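PDB 5VUG: uncharacterized protein Rv2277c from Mycobacterium tuberculosis, which is of unknown function but carries a glycerophosphodiester phosphodiesterase domain with a TIM-barrel fold and probably hydrolyses phosphoric diesters. Local coordinates for residues T116-L126 against R150-I160; D10-A18 against A34-T45. All blocks are in the same frame, centred on the assembly; numbering follows the deposited sequence.

Contact 1 of 2, residues T116-L126 against R150-I160; sequences TPPDMTLFLDL and RSIVYSTNADI. With CA (calcium ion), chain B.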
loop_
_atom_site.group_PDB
_atom_site.type_symbol
_atom_site.label_atom_id
_atom_site.label_comp_id
_atom_site.label_asym_id
_atom_site.label_seq_id
_atom_site.Cartn_x
_atom_site.Cartn_y
_atom_site.Cartn_z
ATOM N N THR A 116 18.957 -34.722 -5.684
ATOM C CA THR A 116 18.969 -33.747 -6.755
ATOM C C THR A 116 20.293 -33.822 -7.505
ATOM O O THR A 116 21.327 -34.185 -6.925
ATOM C CB THR A 116 18.753 -32.314 -6.246
ATOM O OG1 THR A 116 19.784 -31.966 -5.319
ATOM C CG2 THR A 116 17.401 -32.180 -5.571
ATOM N N PRO A 117 20.289 -33.502 -8.793
ATOM C CA PRO A 117 21.516 -33.595 -9.593
ATOM C C PRO A 117 22.471 -32.461 -9.262
ATOM O O PRO A 117 22.067 -31.439 -8.682
ATOM C CB PRO A 117 21.002 -33.494 -11.036
ATOM C CG PRO A 117 19.714 -32.772 -10.923
ATOM C CD PRO A 117 19.109 -33.192 -9.614
ATOM N N PRO A 118 23.754 -32.603 -9.622
ATOM C CA PRO A 118 24.768 -31.653 -9.136
ATOM C C PRO A 118 24.609 -30.252 -9.686
ATOM O O PRO A 118 25.130 -29.302 -9.083
ATOM C CB PRO A 118 26.090 -32.284 -9.596
ATOM C CG PRO A 118 25.695 -33.181 -10.746
ATOM C CD PRO A 118 24.356 -33.718 -10.373
ATOM N N ASP A 119 23.905 -30.089 -10.802
ATOM C CA ASP A 119 23.683 -28.778 -11.389
ATOM C C ASP A 119 22.499 -28.040 -10.780
ATOM O O ASP A 119 22.288 -26.872 -11.111
ATOM C CB ASP A 119 23.339 -28.966 -12.859
ATOM C CG ASP A 119 22.140 -29.860 -13.035
ATOM O OD1 ASP A 119 22.299 -31.093 -12.913
ATOM O OD2 ASP A 119 21.028 -29.328 -13.226
HETATM N N MSE A 120 21.692 -28.676 -9.944
HETATM C CA MSE A 120 20.440 -28.022 -9.593
HETATM C C MSE A 120 20.486 -27.076 -8.408
HETATM O O MSE A 120 20.923 -27.430 -7.304
HETATM C CB MSE A 120 19.284 -28.990 -9.441
HETATM C CG MSE A 120 17.938 -28.248 -9.406
HETATM SE SE MSE A 120 16.654 -29.522 -9.361
HETATM C CE MSE A 120 16.839 -30.130 -11.178
ATOM N N THR A 121 20.005 -25.866 -8.668
ATOM C CA THR A 121 19.948 -24.847 -7.636
ATOM C C THR A 121 18.844 -25.203 -6.656
ATOM O O THR A 121 17.726 -25.553 -7.059
ATOM C CB THR A 121 19.672 -23.486 -8.276
ATOM O OG1 THR A 121 20.658 -23.226 -9.288
ATOM C CG2 THR A 121 19.721 -22.385 -7.219
ATOM N N LEU A 122 19.168 -25.132 -5.369
ATOM C CA LEU A 122 18.222 -25.386 -4.289
ATOM C C LEU A 122 17.892 -24.061 -3.619
ATOM O O LEU A 122 18.794 -23.290 -3.274
ATOM C CB LEU A 122 18.851 -26.316 -3.250
ATOM C CG LEU A 122 19.486 -27.596 -3.800
ATOM C CD1 LEU A 122 20.071 -28.424 -2.675
ATOM C CD2 LEU A 122 18.454 -28.396 -4.598
ATOM N N PHE A 123 16.610 -23.803 -3.428
ATOM C CA PHE A 123 16.140 -22.670 -2.646
ATOM C C PHE A 123 15.569 -23.242 -1.360
ATOM O O PHE A 123 14.628 -24.039 -1.402
ATOM C CB PHE A 123 15.089 -21.880 -3.428
ATOM C CG PHE A 123 15.623 -21.303 -4.705
ATOM C CD1 PHE A 123 16.236 -20.048 -4.716
ATOM C CD2 PHE A 123 15.596 -22.044 -5.880
ATOM C CE1 PHE A 123 16.753 -19.519 -5.893
ATOM C CE2 PHE A 123 16.116 -21.525 -7.059
ATOM C CZ PHE A 123 16.701 -20.262 -7.067
ATOM N N LEU A 124 16.180 -22.889 -0.233
ATOM C CA LEU A 124 15.852 -23.486 1.055
ATOM C C LEU A 124 15.122 -22.434 1.873
ATOM O O LEU A 124 15.729 -21.450 2.309
ATOM C CB LEU A 124 17.125 -23.932 1.764
ATOM C CG LEU A 124 17.986 -24.915 0.966
ATOM C CD1 LEU A 124 19.208 -25.348 1.789
ATOM C CD2 LEU A 124 17.168 -26.117 0.515
ATOM N N ASP A 125 13.828 -22.647 2.080
ATOM C CA ASP A 125 12.981 -21.704 2.803
ATOM C C ASP A 125 13.008 -22.081 4.282
ATOM O O ASP A 125 12.536 -23.154 4.670
ATOM C CB ASP A 125 11.557 -21.744 2.252
ATOM C CG ASP A 125 10.629 -20.742 2.941
ATOM O OD1 ASP A 125 11.125 -19.772 3.562
ATOM O OD2 ASP A 125 9.395 -20.930 2.869
ATOM N N LEU A 126 13.582 -21.209 5.100
ATOM C CA LEU A 126 13.747 -21.481 6.524
ATOM C C LEU A 126 12.738 -20.699 7.361
ATOM O O LEU A 126 12.574 -19.495 7.165
ATOM C CB LEU A 126 15.168 -21.123 6.964
ATOM C CG LEU A 126 16.289 -22.164 6.841
ATOM C CD1 LEU A 126 16.439 -22.727 5.442
ATOM C CD2 LEU A 126 17.604 -21.574 7.335
ATOM N N ARG A 150 25.441 -24.308 -4.383
ATOM C CA ARG A 150 24.263 -24.361 -5.240
ATOM C C ARG A 150 22.975 -24.138 -4.462
ATOM O O ARG A 150 21.890 -24.400 -4.990
ATOM C CB ARG A 150 24.202 -25.663 -6.048
ATOM C CG ARG A 150 23.997 -26.928 -5.220
ATOM C CD ARG A 150 23.997 -28.130 -6.165
ATOM N NE ARG A 150 23.964 -29.423 -5.485
ATOM C CZ ARG A 150 22.883 -30.197 -5.405
ATOM N NH1 ARG A 150 21.735 -29.803 -5.948
ATOM N NH2 ARG A 150 22.945 -31.366 -4.781
ATOM N N SER A 151 23.064 -23.633 -3.229
ATOM C CA SER A 151 21.894 -23.447 -2.380
ATOM C C SER A 151 21.720 -21.975 -2.017
ATOM O O SER A 151 22.702 -21.275 -1.724
ATOM C CB SER A 151 22.005 -24.297 -1.099
ATOM O OG SER A 151 22.125 -25.674 -1.417
ATOM N N ILE A 152 20.465 -21.517 -2.030
ATOM C CA ILE A 152 20.090 -20.141 -1.703
ATOM C C ILE A 152 19.143 -20.201 -0.512
ATOM O O ILE A 152 18.082 -20.826 -0.594
ATOM C CB ILE A 152 19.399 -19.457 -2.895
ATOM C CG1 ILE A 152 20.300 -19.463 -4.139
ATOM C CG2 ILE A 152 18.943 -18.030 -2.530
ATOM C CD1 ILE A 152 21.575 -18.657 -3.986
ATOM N N VAL A 153 19.515 -19.555 0.591
ATOM C CA VAL A 153 18.667 -19.524 1.779
ATOM C C VAL A 153 17.665 -18.387 1.652
ATOM O O VAL A 153 18.047 -17.234 1.419
ATOM C CB VAL A 153 19.509 -19.379 3.053
ATOM C CG1 VAL A 153 18.598 -19.226 4.268
ATOM C CG2 VAL A 153 20.439 -20.602 3.198
ATOM N N TYR A 154 16.383 -18.710 1.844
ATOM C CA TYR A 154 15.288 -17.754 1.795
ATOM C C TYR A 154 14.533 -17.755 3.121
ATOM O O TYR A 154 14.434 -18.783 3.789
ATOM C CB TYR A 154 14.283 -18.088 0.660
ATOM C CG TYR A 154 13.202 -17.035 0.588
ATOM C CD1 TYR A 154 13.438 -15.825 -0.063
ATOM C CD2 TYR A 154 11.970 -17.221 1.205
ATOM C CE1 TYR A 154 12.484 -14.828 -0.090
ATOM C CE2 TYR A 154 10.998 -16.229 1.184
ATOM C CZ TYR A 154 11.256 -15.039 0.528
ATOM O OH TYR A 154 10.293 -14.053 0.512
ATOM N N SER A 155 13.983 -16.592 3.491
ATOM C CA SER A 155 12.996 -16.510 4.565
ATOM C C SER A 155 12.139 -15.266 4.370
ATOM O O SER A 155 12.616 -14.245 3.868
ATOM C CB SER A 155 13.656 -16.466 5.953
ATOM O OG SER A 155 12.687 -16.440 6.997
ATOM N N THR A 156 10.871 -15.345 4.804
ATOM C CA THR A 156 10.089 -14.114 4.924
ATOM C C THR A 156 10.530 -13.252 6.107
ATOM O O THR A 156 10.127 -12.083 6.186
ATOM C CB THR A 156 8.593 -14.417 5.081
ATOM O OG1 THR A 156 8.399 -15.193 6.269
ATOM C CG2 THR A 156 8.033 -15.185 3.865
ATOM N N ASN A 157 11.348 -13.791 7.012
ATOM C CA ASN A 157 11.655 -13.181 8.302
ATOM C C ASN A 157 13.063 -12.597 8.250
ATOM O O ASN A 157 14.040 -13.332 8.064
ATOM C CB ASN A 157 11.555 -14.250 9.393
ATOM C CG ASN A 157 11.728 -13.693 10.793
ATOM O OD1 ASN A 157 12.505 -12.768 11.027
ATOM N ND2 ASN A 157 11.003 -14.273 11.743
ATOM N N ALA A 158 13.163 -11.280 8.437
ATOM C CA ALA A 158 14.453 -10.602 8.351
ATOM C C ALA A 158 15.458 -11.130 9.367
ATOM O O ALA A 158 16.670 -11.091 9.114
ATOM C CB ALA A 158 14.256 -9.096 8.529
ATOM N N ASP A 159 14.990 -11.613 10.523
ATOM C CA ASP A 159 15.927 -12.115 11.526
ATOM C C ASP A 159 16.596 -13.401 11.065
ATOM O O ASP A 159 17.763 -13.650 11.399
ATOM C CB ASP A 159 15.211 -12.370 12.850
ATOM C CG ASP A 159 14.637 -11.110 13.463
ATOM O OD1 ASP A 159 15.217 -10.021 13.263
ATOM O OD2 ASP A 159 13.604 -11.218 14.160
ATOM N N ILE A 160 15.870 -14.231 10.317
ATOM C CA ILE A 160 16.445 -15.454 9.769
ATOM C C ILE A 160 17.444 -15.129 8.660
ATOM O O ILE A 160 18.543 -15.694 8.612
ATOM C CB ILE A 160 15.322 -16.405 9.307
ATOM C CG1 ILE A 160 14.498 -16.846 10.525
ATOM C CG2 ILE A 160 15.893 -17.606 8.587
ATOM C CD1 ILE A 160 13.328 -17.726 10.192
HETATM CA CA CA B . 21.887 -24.709 -11.823
HETATM O O HOH W 1 21.383 -26.080 -13.811
HETATM O O HOH W 2 19.566 -25.021 -11.419
HETATM O O HOH W 3 9.963 -18.089 5.209
#

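Contact 2 of 2, residues D10-A18 against A34-T45; sequences DPMIVAHRA and AVAAGVDGMWLT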
loop_
_atom_site.group_PDB
_atom_site.type_symbol
_atom_site.label_atom_id
_atom_site.label_comp_id
_atom_site.label_asym_id
_atom_site.label_seq_id
_atom_site.Cartn_x
_atom_site.Cartn_y
_atom_site.Cartn_z
ATOM N N ASP A 10 13.773 -18.416 -21.494
ATOM C CA ASP A 10 12.663 -18.761 -20.626
ATOM C C ASP A 10 13.055 -18.598 -19.159
ATOM O O ASP A 10 14.207 -18.840 -18.779
ATOM C CB ASP A 10 12.257 -20.223 -20.840
ATOM C CG ASP A 10 11.745 -20.505 -22.242
ATOM O OD1 ASP A 10 11.556 -19.560 -23.039
ATOM O OD2 ASP A 10 11.530 -21.699 -22.545
ATOM N N PRO A 11 12.117 -18.208 -18.301
ATOM C CA PRO A 11 12.390 -18.237 -16.856
ATOM C C PRO A 11 12.686 -19.658 -16.396
ATOM O O PRO A 11 12.152 -20.630 -16.934
ATOM C CB PRO A 11 11.083 -17.720 -16.239
ATOM C CG PRO A 11 10.419 -16.940 -17.354
ATOM C CD PRO A 11 10.787 -17.661 -18.614
HETATM N N MSE A 12 13.560 -19.776 -15.397
HETATM C CA MSE A 12 13.772 -21.057 -14.728
HETATM C C MSE A 12 12.473 -21.551 -14.113
HETATM O O MSE A 12 11.752 -20.776 -13.471
HETATM C CB MSE A 12 14.797 -20.915 -13.600
HETATM C CG MSE A 12 16.229 -20.739 -14.059
HETATM SE SE MSE A 12 17.275 -20.045 -12.573
HETATM C CE MSE A 12 16.835 -21.409 -11.233
ATOM N N ILE A 13 12.186 -22.841 -14.265
ATOM C CA ILE A 13 11.041 -23.455 -13.597
ATOM C C ILE A 13 11.512 -24.015 -12.262
ATOM O O ILE A 13 12.332 -24.943 -12.227
ATOM C CB ILE A 13 10.414 -24.562 -14.457
ATOM C CG1 ILE A 13 10.024 -24.025 -15.841
ATOM C CG2 ILE A 13 9.216 -25.176 -13.724
ATOM C CD1 ILE A 13 9.052 -22.867 -15.809
ATOM N N VAL A 14 10.983 -23.478 -11.163
ATOM C CA VAL A 14 11.393 -23.888 -9.816
ATOM C C VAL A 14 10.224 -24.603 -9.147
ATOM O O VAL A 14 9.128 -24.044 -9.045
ATOM C CB VAL A 14 11.881 -22.691 -8.977
ATOM C CG1 VAL A 14 12.287 -23.140 -7.572
ATOM C CG2 VAL A 14 13.049 -21.985 -9.666
ATOM N N ALA A 15 10.450 -25.837 -8.689
ATOM C CA ALA A 15 9.377 -26.649 -8.104
ATOM C C ALA A 15 9.102 -26.205 -6.669
ATOM O O ALA A 15 9.935 -26.410 -5.775
ATOM C CB ALA A 15 9.739 -28.131 -8.147
ATOM N N HIS A 16 7.916 -25.640 -6.437
ATOM C CA HIS A 16 7.564 -25.107 -5.123
ATOM C C HIS A 16 7.268 -26.239 -4.143
ATOM O O HIS A 16 6.309 -26.995 -4.332
ATOM C CB HIS A 16 6.331 -24.220 -5.263
ATOM C CG HIS A 16 5.948 -23.520 -4.000
ATOM N ND1 HIS A 16 4.636 -23.365 -3.609
ATOM C CD2 HIS A 16 6.699 -22.924 -3.043
ATOM C CE1 HIS A 16 4.592 -22.714 -2.459
ATOM N NE2 HIS A 16 5.831 -22.430 -2.094
ATOM N N ARG A 17 8.059 -26.325 -3.067
ATOM C CA ARG A 17 7.974 -27.439 -2.112
ATOM C C ARG A 17 8.113 -28.778 -2.832
ATOM O O ARG A 17 7.450 -29.762 -2.495
ATOM C CB ARG A 17 6.698 -27.403 -1.265
ATOM C CG ARG A 17 6.293 -26.034 -0.755
ATOM C CD ARG A 17 4.961 -26.162 -0.030
ATOM N NE ARG A 17 4.355 -24.869 0.240
ATOM C CZ ARG A 17 3.052 -24.679 0.369
ATOM N NH1 ARG A 17 2.586 -23.468 0.612
ATOM N NH2 ARG A 17 2.214 -25.706 0.254
ATOM N N ALA A 18 8.982 -28.801 -3.848
ATOM C CA ALA A 18 9.217 -29.959 -4.701
ATOM C C ALA A 18 8.025 -30.301 -5.585
ATOM O O ALA A 18 7.973 -31.399 -6.150
ATOM C CB ALA A 18 9.716 -31.190 -3.922
ATOM N N ALA A 34 10.004 -34.234 -9.742
ATOM C CA ALA A 34 10.210 -32.879 -10.242
ATOM C C ALA A 34 11.440 -32.802 -11.141
ATOM O O ALA A 34 11.391 -32.182 -12.213
ATOM C CB ALA A 34 10.323 -31.897 -9.069
ATOM N N VAL A 35 12.547 -33.432 -10.730
ATOM C CA VAL A 35 13.721 -33.526 -11.603
ATOM C C VAL A 35 13.335 -34.151 -12.939
ATOM O O VAL A 35 13.692 -33.644 -14.007
ATOM C CB VAL A 35 14.856 -34.310 -10.917
ATOM C CG1 VAL A 35 16.043 -34.468 -11.863
ATOM C CG2 VAL A 35 15.297 -33.627 -9.625
ATOM N N ALA A 36 12.594 -35.266 -12.894
ATOM C CA ALA A 36 12.199 -35.965 -14.114
ATOM C C ALA A 36 11.306 -35.105 -15.004
ATOM O O ALA A 36 11.290 -35.295 -16.231
ATOM C CB ALA A 36 11.490 -37.266 -13.748
ATOM N N ALA A 37 10.566 -34.159 -14.411
ATOM C CA ALA A 37 9.727 -33.231 -15.160
ATOM C C ALA A 37 10.499 -32.040 -15.714
ATOM O O ALA A 37 9.884 -31.142 -16.296
ATOM C CB ALA A 37 8.548 -32.744 -14.304
ATOM N N GLY A 38 11.815 -31.997 -15.539
ATOM C CA GLY A 38 12.626 -30.997 -16.201
ATOM C C GLY A 38 12.787 -29.680 -15.484
ATOM O O GLY A 38 13.196 -28.700 -16.119
ATOM N N VAL A 39 12.503 -29.615 -14.182
ATOM C CA VAL A 39 12.636 -28.332 -13.486
ATOM C C VAL A 39 14.097 -27.888 -13.450
ATOM O O VAL A 39 15.037 -28.690 -13.544
ATOM C CB VAL A 39 12.024 -28.367 -12.076
ATOM C CG1 VAL A 39 10.575 -28.852 -12.144
ATOM C CG2 VAL A 39 12.888 -29.207 -11.132
ATOM N N ASP A 40 14.284 -26.572 -13.310
ATOM C CA ASP A 40 15.596 -25.938 -13.247
ATOM C C ASP A 40 16.015 -25.576 -11.829
ATOM O O ASP A 40 17.160 -25.159 -11.619
ATOM C CB ASP A 40 15.576 -24.648 -14.077
ATOM C CG ASP A 40 15.103 -24.883 -15.494
ATOM O OD1 ASP A 40 15.839 -25.544 -16.257
ATOM O OD2 ASP A 40 13.983 -24.438 -15.832
ATOM N N GLY A 41 15.118 -25.684 -10.865
ATOM C CA GLY A 41 15.456 -25.378 -9.489
ATOM C C GLY A 41 14.479 -26.086 -8.584
ATOM O O GLY A 41 13.385 -26.474 -9.013
HETATM N N MSE A 42 14.887 -26.251 -7.326
HETATM C CA MSE A 42 14.142 -27.022 -6.337
HETATM C C MSE A 42 13.960 -26.170 -5.077
HETATM O O MSE A 42 14.938 -25.798 -4.422
HETATM C CB MSE A 42 14.909 -28.315 -6.015
HETATM C CG MSE A 42 14.136 -29.356 -5.215
HETATM SE SE MSE A 42 12.688 -30.166 -6.265
HETATM C CE MSE A 42 13.724 -30.985 -7.698
ATOM N N TRP A 43 12.717 -25.852 -4.739
ATOM C CA TRP A 43 12.402 -25.036 -3.568
ATOM C C TRP A 43 11.897 -25.963 -2.462
ATOM O O TRP A 43 10.892 -26.653 -2.642
ATOM C CB TRP A 43 11.320 -24.011 -3.933
ATOM C CG TRP A 43 10.877 -23.115 -2.798
ATOM C CD1 TRP A 43 10.129 -23.469 -1.694
ATOM C CD2 TRP A 43 11.138 -21.714 -2.669
ATOM N NE1 TRP A 43 9.923 -22.368 -0.892
ATOM C CE2 TRP A 43 10.536 -21.280 -1.460
ATOM C CE3 TRP A 43 11.830 -20.781 -3.452
ATOM C CZ2 TRP A 43 10.609 -19.957 -1.018
ATOM C CZ3 TRP A 43 11.903 -19.464 -3.012
ATOM C CH2 TRP A 43 11.299 -19.065 -1.798
ATOM N N LEU A 44 12.576 -25.966 -1.317
ATOM C CA LEU A 44 12.295 -26.920 -0.252
ATOM C C LEU A 44 12.145 -26.171 1.065
ATOM O O LEU A 44 12.877 -25.206 1.319
ATOM C CB LEU A 44 13.454 -27.919 -0.133
ATOM C CG LEU A 44 13.824 -28.702 -1.401
ATOM C CD1 LEU A 44 15.109 -29.485 -1.204
ATOM C CD2 LEU A 44 12.663 -29.620 -1.837
ATOM N N THR A 45 11.221 -26.615 1.921
ATOM C CA THR A 45 10.995 -25.953 3.205
ATOM C C THR A 45 11.693 -26.758 4.293
ATOM O O THR A 45 11.487 -27.970 4.387
ATOM C CB THR A 45 9.505 -25.854 3.549
ATOM O OG1 THR A 45 8.731 -25.653 2.363
ATOM C CG2 THR A 45 9.290 -24.697 4.511
HETATM O O HOH W 4 13.556 -22.745 -18.111
#

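Contact 1 of 2, residues T116-L126 against R150-I160
Arg150 reaches back along the loop that leads into strand 121-125 and hydrogen-bonds two of its residues. Its CB and CG run past Met120 O; CD then lies 3.3 Å from Pro118 O. From CG to NE the chain is extended, which carries the guanidinium in among the loop residues. There NH1 donates to Thr116 OG1 (3.0 Å) and to Met120 O (2.9 Å), both acceptors almost exactly in the guanidinium plane and the carbonyl offering a lone pair. Thr116 OG1 is also hydrogen-bonded to Ile113 O, to which Arg150 NH2 makes a weak bond. Leu122 CD1 covers one face of the group and Pro117 O the opposite one, so its rotation is probably well fixed. Beside the loop, Asp119 O and two waters bind the calcium ion. Past this anchor the two strands pair in parallel, from Leu122 N to Arg150 O through to Leu126 N on Tyr154 O (2.9 Å). On one face of the sheet Phe123 CD1 lies 3.7 Å from Ile152 CB. Further along that face Asp125 OD1 meets the ring edge of Tyr154 at CD2 (3.6 Å), while Tyr154 OH is bonded to Arg176. The other face, with Leu122, Leu124, Ser151 and Val153, turns toward helix 134-145. Strand 121-125, that helix and strand 151-154 form a beta-alpha-beta unit of the TIM barrel.

Contact 2 of 2, residues D10-A18 against A34-T45
His16 and Trp43 lie side by side on one face of the sheet and meet edge to face: CD2 of His16 stands 3.7 Å from CD1 of Trp43, over the indole, with the ring planes at 62°. Both have CG anti to the backbone N, which sends the rings out the same way. Arg17 CG lies over the centre of one face of the His16 ring, while Arg17 NH2 is salt-bridged to Glu25. Next to the indole, Val14 CG1 packs on Trp43 CB (3.9 Å). On the opposite face of the sheet Ala15 CB is met by Ala34 CB of helix 28-36 and by the selenium of Met42, whose chain, bent at chi2 and chi3, also brings SE to Ala18 CB (3.9 Å). At the start of the strand Asp40 turns its carboxylate across Met12 and Ile13: OD2 accepts from Ile13 N (2.9 Å, 175°) with its anti lone pair, and Asp40 N returns a bond to Ile13 O (2.8 Å). Further on, Ala15 O takes Trp43 N and Ala18 N from opposite faces of its plane. The orientation of the imidazole is thus probably set from three sides, by the indole face, the Arg17 methylene and the bond from ND1 to Asp271, with NE2 bonded to a glycerol that probably comes from the crystallisation liquor.

Both contacts pair parallel strands of one barrel sheet, and strands 41-48 and 121-125 are themselves neighbours in it: Phe123 N lies 2.8 Å from Met42 O, a probable hydrogen bond, and Phe123 CB packs on Trp43 CE3. Contact 2 is the more deeply buried, closed by helices 28-36 and 273-277, whereas contact 1 is partly buried and includes a calcium-binding loop with the exposed residues Pro118 and Asp119. Their strand starts differ in chemistry, with a cationic side chain at work in contact 1 and an anionic one in contact 2. Toward their far ends, Asp125 and His16 each lie near a bound glycerol.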